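Local coordinates for protein putative beta-glucosidase (Bifidobacterium adolescentis, PDB 5WAB) that is a family 3 glycoside hydrolase with beta-glucosidase activity, probably cleaving terminal sugar units, including alpha-L-arabinopyranosyl groups, from glycosides such as ginsenosides, at residues T69-N82 / H304-V317. Numbering follows the deposited sequence.
Sequences TCFPPAAGLSSSWN and HDEVAHQAAIESMV
S315 packs its CB against the peptide of G76, 3.3 Å from G76 O, while its CA makes a CH...O contact of 3.2 Å to the same oxygen. S315 OG lies near L77 N without bonding to it; the hydroxyl instead donates to A311 O (2.7 Å), a bond back to a carbonyl of the last turn of helix 301-313. With OG beside its own backbone N (chi1 -66°), S315 reaches that carbonyl and also meets P72 CB. A311 CB meets P72 CG at 3.7 Å, with P72 CD close behind, and L77 CD1 touches the same methyl. One turn back, A308 CB is shared by T69 CG2 and F71 CD1, and V307 CG1 reaches F71 CE1 at 4.0 Å; helix 83-99 also packs on this ring through V89, A92 and M93. T69 OG1 approaches H304 CB near the imidazole plane, and E96 accepts hydrogen bonds from both T69 OG1 and H304 ND1. At the other end, N82 ND2 gives E314 OE1 a long, weak but nearly straight bond (3.3 Å, 177°), the amide and carboxylate planes 32° apart, while N82 OD1 caps the following helix at L85 N. K607 forms a salt bridge to E314 OE1, and Q310 NE2 donates to the anti lone pair of OE2. Replacing E314 with an alanine would probably leave the K607 charge without this carboxylate mate and free the Q310 amide to turn. A water donates to E314 O (2.7 Å) and weakly to S79 O, joining the two backbones. This buried interface is an interdomain seam of the family 3 glycoside hydrolase fold: a loop and short helix of the TIM-barrel-like N-terminal domain lie along the helix leading into edge strand 317-321 of the second domain's mixed sheet.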
ATOM      1  N   THR A  69       7.008  18.283   3.574  1.00 33.34           N
ATOM      2  CA  THR A  69       5.586  17.977   3.645  1.00 34.02           C
ATOM      3  C   THR A  69       5.386  16.521   4.045  1.00 33.96           C
ATOM      4  O   THR A  69       5.860  15.608   3.359  1.00 32.51           O
ATOM      5  CB  THR A  69       4.911  18.260   2.308  1.00 33.29           C
ATOM      6  OG1 THR A  69       5.066  19.648   1.987  1.00 34.47           O
ATOM      7  CG2 THR A  69       3.421  17.900   2.375  1.00 32.58           C
ATOM      8  N   CYS A  70       4.687  16.301   5.155  1.00 34.48           N
ATOM      9  CA  CYS A  70       4.374  14.952   5.610  1.00 34.06           C
ATOM     10  C   CYS A  70       3.044  14.554   4.983  1.00 35.16           C
ATOM     11  O   CYS A  70       1.976  14.953   5.453  1.00 40.13           O
ATOM     12  CB  CYS A  70       4.332  14.890   7.134  1.00 35.23           C
ATOM     13  SG  CYS A  70       3.991  13.241   7.820  1.00 34.92           S
ATOM     14  N   PHE A  71       3.106  13.775   3.913  1.00 32.57           N
ATOM     15  CA  PHE A  71       1.889  13.303   3.275  1.00 31.73           C
ATOM     16  C   PHE A  71       1.276  12.167   4.089  1.00 30.52           C
ATOM     17  O   PHE A  71       1.953  11.552   4.919  1.00 29.81           O
ATOM     18  CB  PHE A  71       2.194  12.844   1.853  1.00 29.38           C
ATOM     19  CG  PHE A  71       2.672  13.948   0.961  1.00 30.46           C
ATOM     20  CD1 PHE A  71       1.770  14.764   0.301  1.00 31.21           C
ATOM     21  CD2 PHE A  71       4.026  14.172   0.782  1.00 30.13           C
ATOM     22  CE1 PHE A  71       2.207  15.786  -0.517  1.00 31.05           C
ATOM     23  CE2 PHE A  71       4.469  15.192  -0.033  1.00 29.62           C
ATOM     24  CZ  PHE A  71       3.557  16.000  -0.684  1.00 30.33           C
ATOM     25  N   PRO A  72      -0.003  11.866   3.882  1.00 29.49           N
ATOM     26  CA  PRO A  72      -0.613  10.759   4.614  1.00 28.57           C
ATOM     27  C   PRO A  72       0.100   9.459   4.300  1.00 25.33           C
ATOM     28  O   PRO A  72       0.407   9.181   3.131  1.00 24.22           O
ATOM     29  CB  PRO A  72      -2.065  10.744   4.104  1.00 28.76           C
ATOM     30  CG  PRO A  72      -2.038  11.511   2.825  1.00 28.85           C
ATOM     31  CD  PRO A  72      -0.986  12.555   3.025  1.00 29.65           C
ATOM     32  N   PRO A  73       0.430   8.669   5.325  1.00 22.92           N
ATOM     33  CA  PRO A  73       0.980   7.334   5.082  1.00 20.93           C
ATOM     34  C   PRO A  73       0.048   6.496   4.225  1.00 20.72           C
ATOM     35  O   PRO A  73      -1.159   6.726   4.157  1.00 20.66           O
ATOM     36  CB  PRO A  73       1.124   6.750   6.489  1.00 21.88           C
ATOM     37  CG  PRO A  73       1.337   7.955   7.353  1.00 23.90           C
ATOM     38  CD  PRO A  73       0.484   9.040   6.750  1.00 23.55           C
ATOM     39  N   ALA A  74       0.637   5.494   3.573  1.00 22.97           N
ATOM     40  CA  ALA A  74      -0.087   4.726   2.566  1.00 23.87           C
ATOM     41  C   ALA A  74      -1.320   4.031   3.137  1.00 26.48           C
ATOM     42  O   ALA A  74      -2.308   3.848   2.418  1.00 30.16           O
ATOM     43  CB  ALA A  74       0.856   3.716   1.914  1.00 23.43           C
ATOM     44  N   ALA A  75      -1.290   3.633   4.414  1.00 26.38           N
ATOM     45  CA  ALA A  75      -2.464   3.003   5.015  1.00 27.96           C
ATOM     46  C   ALA A  75      -3.684   3.907   4.937  1.00 28.67           C
ATOM     47  O   ALA A  75      -4.822   3.421   4.941  1.00 29.38           O
ATOM     48  CB  ALA A  75      -2.189   2.621   6.467  1.00 28.87           C
ATOM     49  N   GLY A  76      -3.468   5.217   4.900  1.00 27.88           N
ATOM     50  CA  GLY A  76      -4.538   6.167   4.687  1.00 26.66           C
ATOM     51  C   GLY A  76      -4.755   6.449   3.216  1.00 25.77           C
ATOM     52  O   GLY A  76      -5.883   6.362   2.724  1.00 26.09           O
ATOM     53  N   LEU A  77      -3.675   6.774   2.499  1.00 25.21           N
ATOM     54  CA  LEU A  77      -3.805   7.174   1.101  1.00 24.94           C
ATOM     55  C   LEU A  77      -4.361   6.058   0.230  1.00 23.68           C
ATOM     56  O   LEU A  77      -4.981   6.339  -0.801  1.00 22.51           O
ATOM     57  CB  LEU A  77      -2.450   7.640   0.554  1.00 23.32           C
ATOM     58  CG  LEU A  77      -2.491   8.414  -0.768  1.00 23.07           C
ATOM     59  CD1 LEU A  77      -3.490   9.560  -0.668  1.00 24.76           C
ATOM     60  CD2 LEU A  77      -1.122   8.955  -1.121  1.00 22.83           C
ATOM     61  N   SER A  78      -4.194   4.803   0.641  1.00 24.04           N
ATOM     62  CA  SER A  78      -4.775   3.689  -0.094  1.00 23.71           C
ATOM     63  C   SER A  78      -6.294   3.696  -0.076  1.00 24.84           C
ATOM     64  O   SER A  78      -6.905   2.968  -0.862  1.00 27.10           O
ATOM     65  CB  SER A  78      -4.266   2.370   0.476  1.00 24.14           C
ATOM     66  OG  SER A  78      -4.600   2.247   1.850  1.00 24.82           O
ATOM     67  N   SER A  79      -6.915   4.482   0.799  1.00 25.59           N
ATOM     68  CA  SER A  79      -8.365   4.605   0.796  1.00 25.85           C
ATOM     69  C   SER A  79      -8.884   5.416  -0.383  1.00 26.31           C
ATOM     70  O   SER A  79     -10.087   5.378  -0.655  1.00 28.75           O
ATOM     71  CB  SER A  79      -8.829   5.237   2.110  1.00 27.76           C
ATOM     72  OG  SER A  79      -8.294   4.542   3.226  1.00 25.88           O
ATOM     73  N   SER A  80      -8.013   6.148  -1.077  1.00 25.61           N
ATOM     74  CA  SER A  80      -8.438   7.050  -2.144  1.00 26.41           C
ATOM     75  C   SER A  80      -8.807   6.320  -3.430  1.00 26.88           C
ATOM     76  O   SER A  80      -9.668   6.800  -4.174  1.00 28.57           O
ATOM     77  CB  SER A  80      -7.333   8.062  -2.437  1.00 24.85           C
ATOM     78  OG  SER A  80      -6.190   7.398  -2.951  1.00 21.35           O
ATOM     79  N   TRP A  81      -8.155   5.189  -3.720  1.00 24.79           N
ATOM     80  CA  TRP A  81      -8.334   4.478  -4.992  1.00 25.55           C
ATOM     81  C   TRP A  81      -8.175   5.434  -6.172  1.00 26.24           C
ATOM     82  O   TRP A  81      -8.875   5.337  -7.179  1.00 28.13           O
ATOM     83  CB  TRP A  81      -9.692   3.765  -5.040  1.00 26.57           C
ATOM     84  CG  TRP A  81      -9.857   2.662  -4.016  1.00 26.49           C
ATOM     85  CD1 TRP A  81      -9.630   2.752  -2.672  1.00 27.59           C
ATOM     86  CD2 TRP A  81     -10.327   1.325  -4.251  1.00 25.40           C
ATOM     87  NE1 TRP A  81      -9.903   1.552  -2.062  1.00 26.06           N
ATOM     88  CE2 TRP A  81     -10.337   0.662  -3.007  1.00 25.23           C
ATOM     89  CE3 TRP A  81     -10.731   0.623  -5.391  1.00 25.60           C
ATOM     90  CZ2 TRP A  81     -10.734  -0.668  -2.873  1.00 24.82           C
ATOM     91  CZ3 TRP A  81     -11.129  -0.696  -5.253  1.00 25.84           C
ATOM     92  CH2 TRP A  81     -11.125  -1.327  -4.005  1.00 25.03           C
ATOM     93  N   ASN A  82      -7.235   6.371  -6.041  1.00 26.79           N
ATOM     94  CA  ASN A  82      -7.102   7.510  -6.950  1.00 27.35           C
ATOM     95  C   ASN A  82      -5.660   7.605  -7.425  1.00 26.07           C
ATOM     96  O   ASN A  82      -4.857   8.361  -6.861  1.00 27.30           O
ATOM     97  CB  ASN A  82      -7.533   8.813  -6.272  1.00 28.90           C
ATOM     98  CG  ASN A  82      -7.702   9.961  -7.255  1.00 31.34           C
ATOM     99  OD1 ASN A  82      -7.192   9.917  -8.379  1.00 30.73           O
ATOM    100  ND2 ASN A  82      -8.413  11.004  -6.831  1.00 33.08           N
ATOM    101  N   HIS A 304       2.367  22.453  -1.880  1.00 35.93           N
ATOM    102  CA  HIS A 304       2.533  21.062  -1.475  1.00 35.82           C
ATOM    103  C   HIS A 304       1.632  20.721  -0.295  1.00 37.81           C
ATOM    104  O   HIS A 304       1.109  19.604  -0.207  1.00 36.32           O
ATOM    105  CB  HIS A 304       3.996  20.783  -1.121  1.00 34.22           C
ATOM    106  CG  HIS A 304       4.916  20.770  -2.301  1.00 33.53           C
ATOM    107  ND1 HIS A 304       6.224  20.345  -2.218  1.00 33.00           N
ATOM    108  CD2 HIS A 304       4.723  21.138  -3.590  1.00 33.79           C
ATOM    109  CE1 HIS A 304       6.795  20.442  -3.406  1.00 32.74           C
ATOM    110  NE2 HIS A 304       5.907  20.925  -4.255  1.00 33.25           N
ATOM    111  N   ASP A 305       1.423  21.678   0.612  1.00 41.81           N
ATOM    112  CA  ASP A 305       0.530  21.445   1.741  1.00 45.84           C
ATOM    113  C   ASP A 305      -0.910  21.268   1.283  1.00 44.52           C
ATOM    114  O   ASP A 305      -1.684  20.561   1.940  1.00 42.31           O
ATOM    115  CB  ASP A 305       0.631  22.600   2.737  1.00 53.16           C
ATOM    116  CG  ASP A 305      -0.248  22.402   3.947  1.00 58.51           C
ATOM    117  OD1 ASP A 305      -0.106  21.363   4.622  1.00 59.62           O
ATOM    118  OD2 ASP A 305      -1.084  23.282   4.222  1.00 62.45           O
ATOM    119  N   GLU A 306      -1.277  21.881   0.154  1.00 45.04           N
ATOM    120  CA  GLU A 306      -2.618  21.696  -0.387  1.00 45.26           C
ATOM    121  C   GLU A 306      -2.772  20.328  -1.031  1.00 40.11           C
ATOM    122  O   GLU A 306      -3.851  19.731  -0.965  1.00 39.97           O
ATOM    123  CB  GLU A 306      -2.935  22.794  -1.396  1.00 50.12           C
ATOM    124  CG  GLU A 306      -3.126  24.160  -0.778  1.00 53.99           C
ATOM    125  CD  GLU A 306      -3.237  25.250  -1.820  1.00 56.16           C
ATOM    126  OE1 GLU A 306      -3.109  24.934  -3.023  1.00 56.99           O
ATOM    127  OE2 GLU A 306      -3.467  26.419  -1.437  1.00 57.62           O
ATOM    128  N   VAL A 307      -1.715  19.817  -1.658  1.00 36.91           N
ATOM    129  CA  VAL A 307      -1.755  18.443  -2.140  1.00 33.54           C
ATOM    130  C   VAL A 307      -1.946  17.493  -0.965  1.00 31.30           C
ATOM    131  O   VAL A 307      -2.745  16.551  -1.032  1.00 31.01           O
ATOM    132  CB  VAL A 307      -0.482  18.125  -2.949  1.00 32.32           C
ATOM    133  CG1 VAL A 307      -0.434  16.653  -3.346  1.00 30.51           C
ATOM    134  CG2 VAL A 307      -0.419  19.012  -4.189  1.00 32.03           C
ATOM    135  N   ALA A 308      -1.246  17.752   0.145  1.00 30.46           N
ATOM    136  CA  ALA A 308      -1.438  16.964   1.359  1.00 29.66           C
ATOM    137  C   ALA A 308      -2.840  17.142   1.928  1.00 29.13           C
ATOM    138  O   ALA A 308      -3.400  16.206   2.508  1.00 27.22           O
ATOM    139  CB  ALA A 308      -0.389  17.346   2.405  1.00 30.57           C
ATOM    140  N   HIS A 309      -3.415  18.337   1.779  1.00 29.81           N
ATOM    141  CA  HIS A 309      -4.786  18.564   2.223  1.00 31.04           C
ATOM    142  C   HIS A 309      -5.756  17.689   1.440  1.00 31.48           C
ATOM    143  O   HIS A 309      -6.613  17.016   2.026  1.00 28.69           O
ATOM    144  CB  HIS A 309      -5.138  20.047   2.076  1.00 32.79           C
ATOM    145  CG  HIS A 309      -6.465  20.425   2.660  1.00 33.26           C
ATOM    146  ND1 HIS A 309      -7.238  19.547   3.390  1.00 32.69           N
ATOM    147  CD2 HIS A 309      -7.157  21.588   2.616  1.00 34.51           C
ATOM    148  CE1 HIS A 309      -8.349  20.153   3.770  1.00 34.00           C
ATOM    149  NE2 HIS A 309      -8.325  21.392   3.313  1.00 35.29           N
ATOM    150  N   GLN A 310      -5.633  17.684   0.110  1.00 31.11           N
ATOM    151  CA  GLN A 310      -6.514  16.850  -0.703  1.00 30.76           C
ATOM    152  C   GLN A 310      -6.220  15.368  -0.491  1.00 28.32           C
ATOM    153  O   GLN A 310      -7.145  14.550  -0.414  1.00 27.20           O
ATOM    154  CB  GLN A 310      -6.390  17.221  -2.183  1.00 32.19           C
ATOM    155  CG  GLN A 310      -7.324  16.416  -3.086  1.00 34.01           C
ATOM    156  CD  GLN A 310      -8.809  16.618  -2.752  1.00 36.38           C
ATOM    157  OE1 GLN A 310      -9.217  17.672  -2.262  1.00 37.63           O
ATOM    158  NE2 GLN A 310      -9.616  15.591  -3.004  1.00 36.08           N
ATOM    159  N   ALA A 311      -4.939  15.004  -0.394  1.00 27.45           N
ATOM    160  CA  ALA A 311      -4.590  13.615  -0.104  1.00 27.00           C
ATOM    161  C   ALA A 311      -5.139  13.177   1.250  1.00 24.96           C
ATOM    162  O   ALA A 311      -5.513  12.012   1.429  1.00 24.48           O
ATOM    163  CB  ALA A 311      -3.074  13.428  -0.159  1.00 23.90           C
ATOM    164  N   ALA A 312      -5.165  14.087   2.226  1.00 25.82           N
ATOM    165  CA  ALA A 312      -5.697  13.741   3.541  1.00 28.11           C
ATOM    166  C   ALA A 312      -7.206  13.542   3.492  1.00 29.51           C
ATOM    167  O   ALA A 312      -7.740  12.643   4.150  1.00 31.11           O
ATOM    168  CB  ALA A 312      -5.326  14.810   4.567  1.00 28.33           C
ATOM    169  N   ILE A 313      -7.910  14.376   2.722  1.00 30.15           N
ATOM    170  CA  ILE A 313      -9.360  14.247   2.600  1.00 30.28           C
ATOM    171  C   ILE A 313      -9.736  12.861   2.091  1.00 30.18           C
ATOM    172  O   ILE A 313     -10.647  12.209   2.619  1.00 30.40           O
ATOM    173  CB  ILE A 313      -9.920  15.351   1.686  1.00 30.09           C
ATOM    174  CG1 ILE A 313      -9.806  16.714   2.366  1.00 32.33           C
ATOM    175  CG2 ILE A 313     -11.348  15.049   1.295  1.00 29.76           C
ATOM    176  CD1 ILE A 313     -10.395  17.845   1.561  1.00 33.01           C
ATOM    177  N   GLU A 314      -9.040  12.387   1.059  1.00 29.18           N
ATOM    178  CA  GLU A 314      -9.361  11.107   0.445  1.00 28.81           C
ATOM    179  C   GLU A 314      -8.727   9.914   1.155  1.00 27.76           C
ATOM    180  O   GLU A 314      -8.768   8.799   0.627  1.00 27.42           O
ATOM    181  CB  GLU A 314      -8.967  11.140  -1.028  1.00 27.92           C
ATOM    182  CG  GLU A 314      -9.687  12.245  -1.766  1.00 30.17           C
ATOM    183  CD  GLU A 314      -9.657  12.075  -3.264  1.00 32.30           C
ATOM    184  OE1 GLU A 314      -9.618  10.922  -3.744  1.00 32.09           O
ATOM    185  OE2 GLU A 314      -9.678  13.106  -3.961  1.00 34.76           O
ATOM    186  N   SER A 315      -8.174  10.108   2.347  1.00 27.91           N
ATOM    187  CA  SER A 315      -7.637   9.008   3.130  1.00 26.93           C
ATOM    188  C   SER A 315      -8.608   8.514   4.192  1.00 30.25           C
ATOM    189  O   SER A 315      -8.272   7.582   4.927  1.00 30.69           O
ATOM    190  CB  SER A 315      -6.323   9.425   3.788  1.00 25.99           C
ATOM    191  OG  SER A 315      -5.331   9.652   2.804  1.00 28.21           O
ATOM    192  N   MET A 316      -9.801   9.103   4.283  1.00 30.08           N
ATOM    193  CA  MET A 316     -10.789   8.746   5.292  1.00 30.22           C
ATOM    194  C   MET A 316     -11.852   7.832   4.701  1.00 29.58           C
ATOM    195  O   MET A 316     -12.320   8.051   3.580  1.00 28.05           O
ATOM    196  CB  MET A 316     -11.467   9.993   5.846  1.00 32.19           C
ATOM    197  CG  MET A 316     -10.532  11.131   6.117  1.00 32.18           C
ATOM    198  SD  MET A 316     -11.450  12.530   6.752  1.00 34.37           S
ATOM    199  CE  MET A 316     -10.218  13.813   6.579  1.00 35.17           C
ATOM    200  N   VAL A 317     -12.248   6.823   5.474  1.00 30.29           N
ATOM    201  CA  VAL A 317     -13.344   5.926   5.123  1.00 30.35           C
ATOM    202  C   VAL A 317     -14.463   6.115   6.141  1.00 31.16           C
ATOM    203  O   VAL A 317     -14.231   6.005   7.352  1.00 31.66           O
ATOM    204  CB  VAL A 317     -12.893   4.459   5.079  1.00 29.30           C
ATOM    205  CG1 VAL A 317     -14.048   3.566   4.652  1.00 28.08           C
ATOM    206  CG2 VAL A 317     -11.700   4.296   4.160  1.00 26.33           C
TER
HETATM  207  O   HOH W   1     -11.169   8.617  -0.617  1.00 23.63           O